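Local coordinates for protein short-chain dehydrogenase/reductase SDR (Paraburkholderia phymatum, PDB 5VA8) that probably works as an NADP-dependent oxidoreductase of the short-chain dehydrogenase/reductase family, binding its cofactor on a Rossmann fold, at residues A71-I74 / T75-E78; N107-H110 / D111-I114; P124-L127 / I128-T131; G159-N162 / G163-G167. All coordinates share one frame; numbering follows the deposited sequence.

In the fold
Contacts 3 and 4 are buried, contacts 1 and 2 only partly so. Contacts 1 and 2 take in the loop and N-cap before a helix; contact 4 is the first turns of helix 159-179, and contact 3 lies midway along helix 110-138, the helix that contact 2 begins. Contact 1 grips the adenine of NADP and contact 4 the nicotinamide-side ribose; the centres of the two contacts are about 21 Å apart. I74 of contact 1 packs on L127 of contact 3, and F108 and W113 of contact 2 pack on the start of contact 4. The chemistry differs accordingly: N-caps in contacts 1 and 2, a salt bridge in contact 3, and groups that hold ligands in contacts 1 and 4.

Contact 1 of 4, residues A71-I74 / T75-E78. With NAP (NADP nicotinamide-adenine-dinucleotide phosphate), chain E.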
loop_
_atom_site.group_PDB
_atom_site.type_symbol
_atom_site.label_atom_id
_atom_site.label_comp_id
_atom_site.label_asym_id
_atom_site.label_seq_id
_atom_site.Cartn_x
_atom_site.Cartn_y
_atom_site.Cartn_z
ATOM N N ALA A 71 6.793 -17.483 -33.883
ATOM C CA ALA A 71 5.392 -17.174 -34.173
ATOM C C ALA A 71 4.510 -18.136 -33.381
ATOM O O ALA A 71 4.367 -19.304 -33.745
ATOM C CB ALA A 71 5.114 -17.274 -35.671
ATOM N N CYS A 72 3.911 -17.643 -32.297
ATOM C CA CYS A 72 3.044 -18.504 -31.502
ATOM C C CYS A 72 2.201 -17.648 -30.570
ATOM O O CYS A 72 2.501 -16.477 -30.324
ATOM C CB CYS A 72 3.846 -19.521 -30.683
ATOM S SG CYS A 72 4.701 -18.742 -29.287
ATOM N N ASP A 73 1.132 -18.266 -30.069
ATOM C CA ASP A 73 0.308 -17.717 -28.999
ATOM C C ASP A 73 0.947 -18.141 -27.687
ATOM O O ASP A 73 0.938 -19.327 -27.338
ATOM C CB ASP A 73 -1.116 -18.252 -29.141
ATOM C CG ASP A 73 -2.076 -17.689 -28.116
ATOM O OD1 ASP A 73 -1.637 -17.179 -27.071
ATOM O OD2 ASP A 73 -3.294 -17.796 -28.363
ATOM N N ILE A 74 1.535 -17.178 -26.970
ATOM C CA ILE A 74 2.280 -17.498 -25.760
ATOM C C ILE A 74 1.366 -17.939 -24.625
ATOM O O ILE A 74 1.851 -18.465 -23.617
ATOM C CB ILE A 74 3.140 -16.276 -25.355
ATOM C CG1 ILE A 74 4.257 -16.675 -24.392
ATOM C CG2 ILE A 74 2.275 -15.179 -24.730
ATOM C CD1 ILE A 74 5.260 -17.644 -24.989
ATOM N N THR A 75 0.052 -17.767 -24.776
ATOM C CA THR A 75 -0.882 -18.118 -23.712
ATOM C C THR A 75 -1.391 -19.547 -23.827
ATOM O O THR A 75 -2.360 -19.903 -23.149
ATOM C CB THR A 75 -2.067 -17.131 -23.652
ATOM O OG1 THR A 75 -2.948 -17.303 -24.780
ATOM C CG2 THR A 75 -1.556 -15.687 -23.589
ATOM N N THR A 76 -0.748 -20.378 -24.653
ATOM C CA THR A 76 -1.013 -21.803 -24.749
ATOM C C THR A 76 0.211 -22.586 -24.296
ATOM O O THR A 76 1.341 -22.105 -24.441
ATOM C CB THR A 76 -1.341 -22.201 -26.189
ATOM O OG1 THR A 76 -0.198 -21.956 -27.012
ATOM C CG2 THR A 76 -2.522 -21.379 -26.711
ATOM N N PRO A 77 0.027 -23.805 -23.775
ATOM C CA PRO A 77 1.203 -24.642 -23.474
ATOM C C PRO A 77 2.069 -24.897 -24.696
ATOM O O PRO A 77 3.306 -24.903 -24.582
ATOM C CB PRO A 77 0.586 -25.949 -22.943
ATOM C CG PRO A 77 -0.840 -25.615 -22.602
ATOM C CD PRO A 77 -1.244 -24.504 -23.514
ATOM N N GLU A 78 1.451 -25.124 -25.861
ATOM C CA GLU A 78 2.220 -25.367 -27.078
ATOM C C GLU A 78 3.042 -24.151 -27.470
ATOM O O GLU A 78 4.180 -24.286 -27.944
ATOM C CB GLU A 78 1.292 -25.763 -28.225
ATOM C CG GLU A 78 0.612 -27.120 -28.054
ATOM C CD GLU A 78 -0.569 -27.077 -27.100
ATOM O OE1 GLU A 78 -0.948 -25.975 -26.632
ATOM O OE2 GLU A 78 -1.120 -28.165 -26.821
HETATM P PA NAP E . 0.272 -3.751 -28.519
HETATM O O1A NAP E . 0.928 -2.519 -28.997
HETATM O O2A NAP E . -1.024 -4.124 -29.209
HETATM O O5B NAP E . 1.347 -4.930 -28.670
HETATM C C5B NAP E . 0.976 -6.260 -28.277
HETATM C C4B NAP E . 2.033 -7.189 -28.806
HETATM O O4B NAP E . 1.848 -8.488 -28.207
HETATM C C3B NAP E . 1.994 -7.428 -30.315
HETATM O O3B NAP E . 3.306 -7.707 -30.784
HETATM C C2B NAP E . 1.108 -8.667 -30.412
HETATM O O2B NAP E . 1.304 -9.293 -31.700
HETATM C C1B NAP E . 1.636 -9.458 -29.213
HETATM N N9A NAP E . 0.702 -10.441 -28.673
HETATM C C8A NAP E . -0.545 -10.194 -28.163
HETATM N N7A NAP E . -1.128 -11.248 -27.642
HETATM C C5A NAP E . -0.203 -12.264 -27.833
HETATM C C6A NAP E . -0.224 -13.637 -27.517
HETATM N N6A NAP E . -1.250 -14.246 -26.913
HETATM N N1A NAP E . 0.855 -14.377 -27.857
HETATM C C2A NAP E . 1.886 -13.769 -28.458
HETATM N N3A NAP E . 2.017 -12.484 -28.805
HETATM C C4A NAP E . 0.930 -11.782 -28.467
HETATM O O3 NAP E . -0.037 -3.664 -26.952
HETATM P PN NAP E . 0.706 -2.936 -25.735
HETATM O O1N NAP E . 2.167 -3.062 -25.899
HETATM O O2N NAP E . 0.111 -1.592 -25.584
HETATM O O5D NAP E . 0.199 -3.853 -24.530
HETATM C C5D NAP E . 1.018 -4.912 -23.994
HETATM C C4D NAP E . 0.354 -5.353 -22.713
HETATM O O4D NAP E . 0.381 -4.255 -21.772
HETATM C C3D NAP E . -1.119 -5.763 -22.837
HETATM O O3D NAP E . -1.425 -6.822 -21.930
HETATM C C2D NAP E . -1.850 -4.491 -22.419
HETATM O O2D NAP E . -3.173 -4.702 -21.936
HETATM C C1D NAP E . -0.916 -4.034 -21.302
HETATM N N1N NAP E . -1.046 -2.596 -20.956
HETATM C C2N NAP E . -1.006 -1.663 -21.922
HETATM C C3N NAP E . -1.066 -0.327 -21.587
HETATM C C7N NAP E . -1.016 0.807 -22.566
HETATM O O7N NAP E . -1.507 1.905 -22.240
HETATM N N7N NAP E . -0.571 0.559 -23.794
HETATM C C4N NAP E . -1.088 0.015 -20.237
HETATM C C5N NAP E . -1.141 -0.974 -19.270
HETATM C C6N NAP E . -1.136 -2.283 -19.650
HETATM P P2B NAP E . 0.239 -10.352 -32.289
HETATM O O1X NAP E . 0.353 -11.579 -31.447
HETATM O O2X NAP E . -1.148 -9.712 -32.206
HETATM O O3X NAP E . 0.695 -10.551 -33.749
#
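A single carboxylate oxygen, D73 OD1, gathers three hydrogen bonds around a tight turn: from the hydroxyl and backbone N of T75 and from the adenine amino group of NADP. T75 OG1 lies 2.6 Å from D73 OD1 and comes in on its syn side. The T75 N-H reaches D73 OD1 over 2.9 Å on the anti side, yet both donors stand well out of the carboxylate plane, toward the same face. The third donor, N6A of the cofactor, is 3.0 Å from D73 OD1. With CG of D73 anti to the backbone N (chi1 -177°), the group lies beside its own carbonyl carbon, where OD1 meets T75.

The next residue finishes the adenine recognition, as I74 N gives a nearly straight bond (167°) of 3.0 Å to ring nitrogen N1A. Residues 73-76 form a type I turn, in which D73 O takes a 2.9 Å bond from T76 OG1 and a weak one from T76 N. T76 is also the N-cap of helix 77-86, its OG1 bonding to G79 N.

An acceptor for N6A beside a donor for N1A matches the hydrogen-bonding edge of adenine, so this turn reads the base, while T75 probably fixes the rotation of the D73 carboxylate.

Contact 2 of 4, residues N107-H110 / D111-I114; sequences NFTH and DDWI. With MPO (3[N-morpholino]propane sulfonic acid), chain G.
Reciprocal hydrogen bonds tie T109 to D112. The T109 N-H points almost straight (175°) at D112 OD2 over 2.9 Å, meeting it from above the carboxylate plane, and T109 OG1 in return accepts from D112 N at 2.9 Å. A chi1 of 67° tucks that hydroxyl between the backbone N and the carbonyl carbon of T109, where it can face the helix start. Behind this pair the first helical bonds follow, W113 N to T109 O and I114 N to H110 O.

The aromatic contact is an offset edge-to-face pair: the edge of F108 is turned to the face of W113, with planes at 90° and CD2 of F108 3.7 Å from CZ2 of W113. A water links the same two residues, donating to F108 O and accepting from W113 NE1.

CH-pi packing comes next, I114 CG1 lying over one face of the H110 imidazole, 4.0 Å from its centroid; H110 NE2 bonds to E118 of the second subunit.

Among ligand bonds, MPO, probably a buffer molecule, gives N1 to D112 OD2 at 2.7 Å and accepts at O3 a short bond from T109 OG1. Together T109 and D112 make a classic capping box, closing the N-terminus of helix 110-138.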
loop_
_atom_site.group_PDB
_atom_site.type_symbol
_atom_site.label_atom_id
_atom_site.label_comp_id
_atom_site.label_asym_id
_atom_site.label_seq_id
_atom_site.Cartn_x
_atom_site.Cartn_y
_atom_site.Cartn_z
ATOM N N ASN A 107 -21.497 -8.577 -17.236
ATOM C CA ASN A 107 -21.464 -9.254 -18.523
ATOM C C ASN A 107 -20.263 -10.174 -18.688
ATOM O O ASN A 107 -20.159 -10.833 -19.726
ATOM C CB ASN A 107 -21.484 -8.224 -19.655
ATOM C CG ASN A 107 -22.787 -7.461 -19.713
ATOM O OD1 ASN A 107 -23.858 -8.028 -19.482
ATOM N ND2 ASN A 107 -22.711 -6.171 -20.027
ATOM N N PHE A 108 -19.356 -10.232 -17.707
ATOM C CA PHE A 108 -18.235 -11.162 -17.776
ATOM C C PHE A 108 -18.749 -12.589 -17.635
ATOM O O PHE A 108 -19.480 -12.900 -16.688
ATOM C CB PHE A 108 -17.218 -10.893 -16.664
ATOM C CG PHE A 108 -16.543 -9.544 -16.727
ATOM C CD1 PHE A 108 -16.458 -8.821 -17.902
ATOM C CD2 PHE A 108 -15.958 -9.021 -15.582
ATOM C CE1 PHE A 108 -15.813 -7.585 -17.925
ATOM C CE2 PHE A 108 -15.318 -7.795 -15.592
ATOM C CZ PHE A 108 -15.243 -7.072 -16.761
ATOM N N THR A 109 -18.362 -13.458 -18.560
ATOM C CA THR A 109 -18.715 -14.864 -18.435
ATOM C C THR A 109 -17.619 -15.616 -17.694
ATOM O O THR A 109 -16.498 -15.132 -17.535
ATOM C CB THR A 109 -18.930 -15.509 -19.798
ATOM O OG1 THR A 109 -17.685 -15.548 -20.508
ATOM C CG2 THR A 109 -19.979 -14.742 -20.606
ATOM N N HIS A 110 -17.959 -16.823 -17.243
ATOM C CA HIS A 110 -16.940 -17.690 -16.662
ATOM C C HIS A 110 -15.769 -17.869 -17.622
ATOM O O HIS A 110 -14.598 -17.809 -17.218
ATOM C CB HIS A 110 -17.566 -19.036 -16.304
ATOM C CG HIS A 110 -16.590 -20.012 -15.738
ATOM N ND1 HIS A 110 -16.100 -21.076 -16.461
ATOM C CD2 HIS A 110 -15.990 -20.067 -14.526
ATOM C CE1 HIS A 110 -15.246 -21.754 -15.715
ATOM N NE2 HIS A 110 -15.161 -21.163 -14.535
ATOM N N ASP A 111 -16.063 -18.049 -18.909
ATOM C CA ASP A 111 -15.003 -18.223 -19.901
ATOM C C ASP A 111 -14.175 -16.955 -20.060
ATOM O O ASP A 111 -12.962 -17.026 -20.278
ATOM C CB ASP A 111 -15.588 -18.633 -21.255
ATOM C CG ASP A 111 -15.570 -20.127 -21.477
ATOM O OD1 ASP A 111 -16.225 -20.584 -22.435
ATOM O OD2 ASP A 111 -14.917 -20.844 -20.701
ATOM N N ASP A 112 -14.812 -15.781 -19.980
ATOM C CA ASP A 112 -14.043 -14.535 -20.005
ATOM C C ASP A 112 -13.003 -14.520 -18.896
ATOM O O ASP A 112 -11.850 -14.120 -19.109
ATOM C CB ASP A 112 -14.953 -13.321 -19.825
ATOM C CG ASP A 112 -15.781 -12.995 -21.050
ATOM O OD1 ASP A 112 -15.374 -13.322 -22.190
ATOM O OD2 ASP A 112 -16.850 -12.389 -20.847
ATOM N N TRP A 113 -13.412 -14.924 -17.690
ATOM C CA TRP A 113 -12.497 -14.960 -16.557
ATOM C C TRP A 113 -11.360 -15.938 -16.790
ATOM O O TRP A 113 -10.194 -15.614 -16.545
ATOM C CB TRP A 113 -13.257 -15.320 -15.280
ATOM C CG TRP A 113 -13.920 -14.125 -14.675
ATOM C CD1 TRP A 113 -15.267 -13.881 -14.576
ATOM C CD2 TRP A 113 -13.261 -12.984 -14.124
ATOM N NE1 TRP A 113 -15.483 -12.662 -13.975
ATOM C CE2 TRP A 113 -14.266 -12.091 -13.689
ATOM C CE3 TRP A 113 -11.916 -12.629 -13.955
ATOM C CZ2 TRP A 113 -13.964 -10.864 -13.090
ATOM C CZ3 TRP A 113 -11.625 -11.404 -13.367
ATOM C CH2 TRP A 113 -12.648 -10.545 -12.946
ATOM N N ILE A 114 -11.681 -17.157 -17.237
ATOM C CA ILE A 114 -10.624 -18.144 -17.433
ATOM C C ILE A 114 -9.624 -17.650 -18.470
ATOM O O ILE A 114 -8.409 -17.777 -18.288
ATOM C CB ILE A 114 -11.216 -19.508 -17.828
ATOM C CG1 ILE A 114 -12.123 -20.042 -16.721
ATOM C CG2 ILE A 114 -10.098 -20.509 -18.125
ATOM C CD1 ILE A 114 -11.402 -20.360 -15.432
HETATM S S1 MPO G . -18.238 -15.827 -24.209
HETATM O O1 MPO G . -17.933 -16.829 -25.299
HETATM O O2 MPO G . -19.743 -15.732 -24.300
HETATM O O4 MPO G . -17.310 -8.244 -21.904
HETATM N N1 MPO G . -17.313 -10.875 -23.041
HETATM C C1 MPO G . -17.445 -14.224 -24.560
HETATM O O3 MPO G . -17.835 -16.372 -22.865
HETATM C C2 MPO G . -18.089 -13.091 -23.761
HETATM C C3 MPO G . -17.463 -11.761 -24.184
HETATM C C4 MPO G . -16.226 -9.975 -23.278
HETATM C C5 MPO G . -16.083 -8.924 -22.175
HETATM C C6 MPO G . -18.399 -9.139 -21.687
HETATM C C7 MPO G . -18.538 -10.192 -22.788
HETATM O O HOH W 1 -18.502 -12.892 -13.855
#

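Contact 3 of 4, residues P124-L127 / I128-T131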
loop_
_atom_site.group_PDB
_atom_site.type_symbol
_atom_site.label_atom_id
_atom_site.label_comp_id
_atom_site.label_asym_id
_atom_site.label_seq_id
_atom_site.Cartn_x
_atom_site.Cartn_y
_atom_site.Cartn_z
ATOM N N PRO A 124 2.361 -16.118 -17.436
ATOM C CA PRO A 124 3.633 -15.708 -16.818
ATOM C C PRO A 124 4.130 -16.671 -15.759
ATOM O O PRO A 124 5.340 -16.912 -15.663
ATOM C CB PRO A 124 3.310 -14.341 -16.194
ATOM C CG PRO A 124 2.109 -13.862 -16.890
ATOM C CD PRO A 124 1.350 -15.044 -17.416
ATOM N N ILE A 125 3.220 -17.220 -14.948
ATOM C CA ILE A 125 3.611 -18.165 -13.896
ATOM C C ILE A 125 4.244 -19.412 -14.497
ATOM O O ILE A 125 5.275 -19.909 -14.011
ATOM C CB ILE A 125 2.392 -18.505 -13.018
ATOM C CG1 ILE A 125 2.007 -17.286 -12.177
ATOM C CG2 ILE A 125 2.681 -19.715 -12.092
ATOM C CD1 ILE A 125 0.706 -17.456 -11.395
ATOM N N GLU A 126 3.638 -19.950 -15.554
ATOM C CA GLU A 126 4.189 -21.157 -16.152
ATOM C C GLU A 126 5.529 -20.895 -16.835
ATOM O O GLU A 126 6.391 -21.784 -16.849
ATOM C CB GLU A 126 3.174 -21.760 -17.121
ATOM C CG GLU A 126 1.988 -22.402 -16.397
ATOM C CD GLU A 126 2.383 -23.623 -15.576
ATOM O OE1 GLU A 126 2.290 -24.752 -16.110
ATOM O OE2 GLU A 126 2.795 -23.461 -14.402
ATOM N N LEU A 127 5.731 -19.702 -17.405
ATOM C CA LEU A 127 7.035 -19.423 -18.002
ATOM C C LEU A 127 8.100 -19.250 -16.933
ATOM O O LEU A 127 9.253 -19.648 -17.142
ATOM C CB LEU A 127 6.967 -18.187 -18.902
ATOM C CG LEU A 127 6.303 -18.479 -20.256
ATOM C CD1 LEU A 127 5.939 -17.193 -21.007
ATOM C CD2 LEU A 127 7.219 -19.356 -21.102
ATOM N N ILE A 128 7.742 -18.666 -15.784
ATOM C CA ILE A 128 8.680 -18.650 -14.662
ATOM C C ILE A 128 9.015 -20.073 -14.242
ATOM O O ILE A 128 10.186 -20.429 -14.081
ATOM C CB ILE A 128 8.122 -17.829 -13.489
ATOM C CG1 ILE A 128 8.072 -16.355 -13.895
ATOM C CG2 ILE A 128 8.984 -18.038 -12.246
ATOM C CD1 ILE A 128 7.312 -15.463 -12.947
ATOM N N ARG A 129 7.995 -20.919 -14.081
ATOM C CA ARG A 129 8.265 -22.286 -13.638
ATOM C C ARG A 129 9.192 -23.005 -14.610
ATOM O O ARG A 129 10.064 -23.785 -14.193
ATOM C CB ARG A 129 6.952 -23.054 -13.464
ATOM C CG ARG A 129 7.148 -24.407 -12.809
ATOM C CD ARG A 129 5.836 -25.079 -12.454
ATOM N NE ARG A 129 5.044 -25.435 -13.628
ATOM C CZ ARG A 129 5.268 -26.505 -14.388
ATOM N NH1 ARG A 129 6.276 -27.327 -14.115
ATOM N NH2 ARG A 129 4.478 -26.756 -15.428
ATOM N N ALA A 130 9.049 -22.732 -15.910
ATOM C CA ALA A 130 9.853 -23.429 -16.909
ATOM C C ALA A 130 11.275 -22.891 -17.039
ATOM O O ALA A 130 12.124 -23.581 -17.620
ATOM C CB ALA A 130 9.164 -23.354 -18.269
ATOM N N THR A 131 11.563 -21.689 -16.517
ATOM C CA THR A 131 12.871 -21.076 -16.703
ATOM C C THR A 131 13.631 -20.841 -15.409
ATOM O O THR A 131 14.831 -20.537 -15.466
ATOM C CB THR A 131 12.735 -19.738 -17.446
ATOM O OG1 THR A 131 11.883 -18.854 -16.701
ATOM C CG2 THR A 131 12.141 -19.974 -18.839
#
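The side chains of E126 and R129 run out from the helix together and meet in a side-on salt bridge, an i to i+3 pair along one helix face. R129 NH2 bonds to E126 OE1 at 3.0 Å, while R129 NE donates to E126 OE2 at 3.1 Å; both N-H directions are nearly straight. Each carboxylate oxygen is reached on its syn side and lies at the edge of the guanidinium, close to its plane. The two flat groups are nevertheless turned 36° against each other, so the pair is twisted. Bends in both chains bring the ends together, chi2 of E126 at -66° and chi3 of R129 at 66°. E126 was modelled in two conformations, and the bridge described belongs to one of them, so it may not be permanent.

Behind the bridge runs the helical backbone that sets the spacing of its partners. R129 N bonds to I125 O, I128 N to P124 O and A130 N to E126 O. At the far end the T131 hydroxyl turns back, and T131 OG1 donates to L127 O at 2.8 Å, whereas T131 N reaches L127 O only weakly. P124, which has no N-H to give to the preceding turn, marks a kink in the helix.

Further out, I125 packs on W113 of the second subunit. Within the chain, helix 110-138 flanks the parallel sheet of the Rossmann fold: L127 and T131 rest on L93 of strand 92-95, I125 and I128 on F171 and I172 of helix 159-179, and E126 and A130 on R80 and L84 of helix 77-86.

Contact 4 of 4, residues G159-N162 / G163-G167. With TCE (3,3',3''-phosphanetriyltripropanoic acid), chain F; NAP (NADP nicotinamide-adenine-dinucleotide phosphate), chain E.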
loop_
_atom_site.group_PDB
_atom_site.type_symbol
_atom_site.label_atom_id
_atom_site.label_comp_id
_atom_site.label_asym_id
_atom_site.label_seq_id
_atom_site.Cartn_x
_atom_site.Cartn_y
_atom_site.Cartn_z
ATOM N N GLY A 159 -12.342 -4.765 -15.475
ATOM C CA GLY A 159 -12.407 -5.686 -14.346
ATOM C C GLY A 159 -11.620 -6.969 -14.547
ATOM O O GLY A 159 -11.062 -7.512 -13.592
ATOM N N LEU A 160 -11.580 -7.482 -15.787
ATOM C CA LEU A 160 -10.841 -8.725 -16.031
ATOM C C LEU A 160 -9.351 -8.537 -15.789
ATOM O O LEU A 160 -8.667 -9.475 -15.350
ATOM C CB LEU A 160 -11.094 -9.223 -17.457
ATOM C CG LEU A 160 -12.528 -9.667 -17.767
ATOM C CD1 LEU A 160 -12.709 -9.875 -19.260
ATOM C CD2 LEU A 160 -12.872 -10.958 -17.010
ATOM N N SER A 161 -8.830 -7.341 -16.083
ATOM C CA SER A 161 -7.439 -7.014 -15.785
ATOM C C SER A 161 -7.250 -6.747 -14.297
ATOM O O SER A 161 -6.297 -7.251 -13.683
ATOM C CB SER A 161 -7.005 -5.786 -16.593
ATOM O OG SER A 161 -5.701 -5.358 -16.208
ATOM N N ASN A 162 -8.154 -5.951 -13.718
ATOM C CA ASN A 162 -8.132 -5.669 -12.286
ATOM C C ASN A 162 -7.973 -6.954 -11.499
ATOM O O ASN A 162 -7.192 -7.028 -10.546
ATOM C CB ASN A 162 -9.432 -4.974 -11.859
ATOM C CG ASN A 162 -9.656 -3.635 -12.556
ATOM O OD1 ASN A 162 -8.725 -3.032 -13.099
ATOM N ND2 ASN A 162 -10.903 -3.162 -12.535
ATOM N N GLY A 163 -8.707 -7.985 -11.897
ATOM C CA GLY A 163 -8.595 -9.279 -11.261
ATOM C C GLY A 163 -7.369 -10.078 -11.664
ATOM O O GLY A 163 -6.549 -10.419 -10.805
ATOM N N ALA A 164 -7.224 -10.403 -12.954
ATOM C CA ALA A 164 -6.185 -11.357 -13.341
ATOM C C ALA A 164 -4.794 -10.842 -13.009
ATOM O O ALA A 164 -3.942 -11.600 -12.527
ATOM C CB ALA A 164 -6.298 -11.682 -14.833
ATOM N N ARG A 165 -4.533 -9.558 -13.256
ATOM C CA ARG A 165 -3.170 -9.085 -13.062
ATOM C C ARG A 165 -2.848 -8.904 -11.594
ATOM O O ARG A 165 -1.682 -9.042 -11.204
ATOM C CB ARG A 165 -2.954 -7.776 -13.815
ATOM C CG ARG A 165 -3.230 -7.942 -15.311
ATOM C CD ARG A 165 -2.750 -6.700 -16.009
ATOM N NE ARG A 165 -3.227 -6.519 -17.376
ATOM C CZ ARG A 165 -2.559 -6.847 -18.477
ATOM N NH1 ARG A 165 -1.383 -7.482 -18.410
ATOM N NH2 ARG A 165 -3.079 -6.530 -19.659
ATOM N N SER A 166 -3.865 -8.623 -10.773
ATOM C CA SER A 166 -3.669 -8.598 -9.329
ATOM C C SER A 166 -3.363 -9.992 -8.798
ATOM O O SER A 166 -2.587 -10.143 -7.841
ATOM C CB SER A 166 -4.904 -8.019 -8.645
ATOM O OG SER A 166 -5.051 -6.640 -8.964
ATOM N N GLY A 167 -3.991 -11.010 -9.393
ATOM C CA GLY A 167 -3.669 -12.384 -9.035
ATOM C C GLY A 167 -2.220 -12.714 -9.305
ATOM O O GLY A 167 -1.534 -13.298 -8.459
HETATM O O16 TCE F . -5.286 -4.679 -19.254
HETATM C C14 TCE F . -4.961 -3.532 -18.840
HETATM O O15 TCE F . -4.958 -3.278 -17.613
HETATM C C5 TCE F . -4.599 -2.441 -19.847
HETATM C C2 TCE F . -4.587 -1.101 -19.119
HETATM P P TCE F . -3.866 0.191 -20.241
HETATM C C3 TCE F . -4.506 0.032 -21.961
HETATM C C6 TCE F . -5.982 0.372 -21.805
HETATM C C8 TCE F . -6.643 0.149 -23.149
HETATM O O10 TCE F . -7.332 1.079 -23.629
HETATM O O9 TCE F . -6.487 -0.942 -23.764
HETATM C C1 TCE F . -4.206 1.856 -19.529
HETATM C C4 TCE F . -3.553 1.906 -18.152
HETATM C C11 TCE F . -3.904 3.247 -17.535
HETATM O O12 TCE F . -3.432 3.589 -16.418
HETATM O O13 TCE F . -4.677 4.012 -18.170
HETATM P PA NAP E . 0.272 -3.751 -28.519
HETATM O O1A NAP E . 0.928 -2.519 -28.997
HETATM O O2A NAP E . -1.024 -4.124 -29.209
HETATM O O5B NAP E . 1.347 -4.930 -28.670
HETATM C C5B NAP E . 0.976 -6.260 -28.277
HETATM C C4B NAP E . 2.033 -7.189 -28.806
HETATM O O4B NAP E . 1.848 -8.488 -28.207
HETATM C C3B NAP E . 1.994 -7.428 -30.315
HETATM O O3B NAP E . 3.306 -7.707 -30.784
HETATM C C2B NAP E . 1.108 -8.667 -30.412
HETATM O O2B NAP E . 1.304 -9.293 -31.700
HETATM C C1B NAP E . 1.636 -9.458 -29.213
HETATM N N9A NAP E . 0.702 -10.441 -28.673
HETATM C C8A NAP E . -0.545 -10.194 -28.163
HETATM N N7A NAP E . -1.128 -11.248 -27.642
HETATM C C5A NAP E . -0.203 -12.264 -27.833
HETATM C C6A NAP E . -0.224 -13.637 -27.517
HETATM N N6A NAP E . -1.250 -14.246 -26.913
HETATM N N1A NAP E . 0.855 -14.377 -27.857
HETATM C C2A NAP E . 1.886 -13.769 -28.458
HETATM N N3A NAP E . 2.017 -12.484 -28.805
HETATM C C4A NAP E . 0.930 -11.782 -28.467
HETATM O O3 NAP E . -0.037 -3.664 -26.952
HETATM P PN NAP E . 0.706 -2.936 -25.735
HETATM O O1N NAP E . 2.167 -3.062 -25.899
HETATM O O2N NAP E . 0.111 -1.592 -25.584
HETATM O O5D NAP E . 0.199 -3.853 -24.530
HETATM C C5D NAP E . 1.018 -4.912 -23.994
HETATM C C4D NAP E . 0.354 -5.353 -22.713
HETATM O O4D NAP E . 0.381 -4.255 -21.772
HETATM C C3D NAP E . -1.119 -5.763 -22.837
HETATM O O3D NAP E . -1.425 -6.822 -21.930
HETATM C C2D NAP E . -1.850 -4.491 -22.419
HETATM O O2D NAP E . -3.173 -4.702 -21.936
HETATM C C1D NAP E . -0.916 -4.034 -21.302
HETATM N N1N NAP E . -1.046 -2.596 -20.956
HETATM C C2N NAP E . -1.006 -1.663 -21.922
HETATM C C3N NAP E . -1.066 -0.327 -21.587
HETATM C C7N NAP E . -1.016 0.807 -22.566
HETATM O O7N NAP E . -1.507 1.905 -22.240
HETATM N N7N NAP E . -0.571 0.559 -23.794
HETATM C C4N NAP E . -1.088 0.015 -20.237
HETATM C C5N NAP E . -1.141 -0.974 -19.270
HETATM C C6N NAP E . -1.136 -2.283 -19.650
HETATM P P2B NAP E . 0.239 -10.352 -32.289
HETATM O O1X NAP E . 0.353 -11.579 -31.447
HETATM O O2X NAP E . -1.148 -9.712 -32.206
HETATM O O3X NAP E . 0.695 -10.551 -33.749
#
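G159 opens the run with its carbonyl, which accepts from G163 N at 2.9 Å in the first of the i to i+4 bonds. L160 continues the pattern by giving its O to A164 N.

S161 does most of the work. Its O takes R165 N, and its hydroxyl, anti to the backbone N (chi1 174°), stands where the arginine comes alongside one turn later: R165 NE donates to S161 OG over 3.0 Å, though at a bent 136°. NE also reaches TCE O16 weakly, so its N-H is shared between the two. S161 OG itself bonds to O15 of the phosphine tricarboxylate TCE at 2.6 Å, and is also hydrogen-bonded to S150 OG. The extended R165 chain carries its guanidinium on to both ligands. R165 NH2 bonds to TCE O16 at 2.9 Å and to ribose hydroxyl O3D of NADP at 2.8 Å, with S161 OG, TCE O16 and O3D all at the guanidinium edge. The four-residue spacing recalls the YxxxK motif of classical members of this family, here probably with serine and arginine in those places.

N162 offers its carbonyl to S166 OG at 2.7 Å, while its side-chain OD1 accepts from I155 N.

Within the beta-alpha-beta unit of strands 141-146 and 184-191, helix 159-179 packs L160 and A164 on A116 and L117 of helix 110-138, and S166 meets S166 of the second subunit.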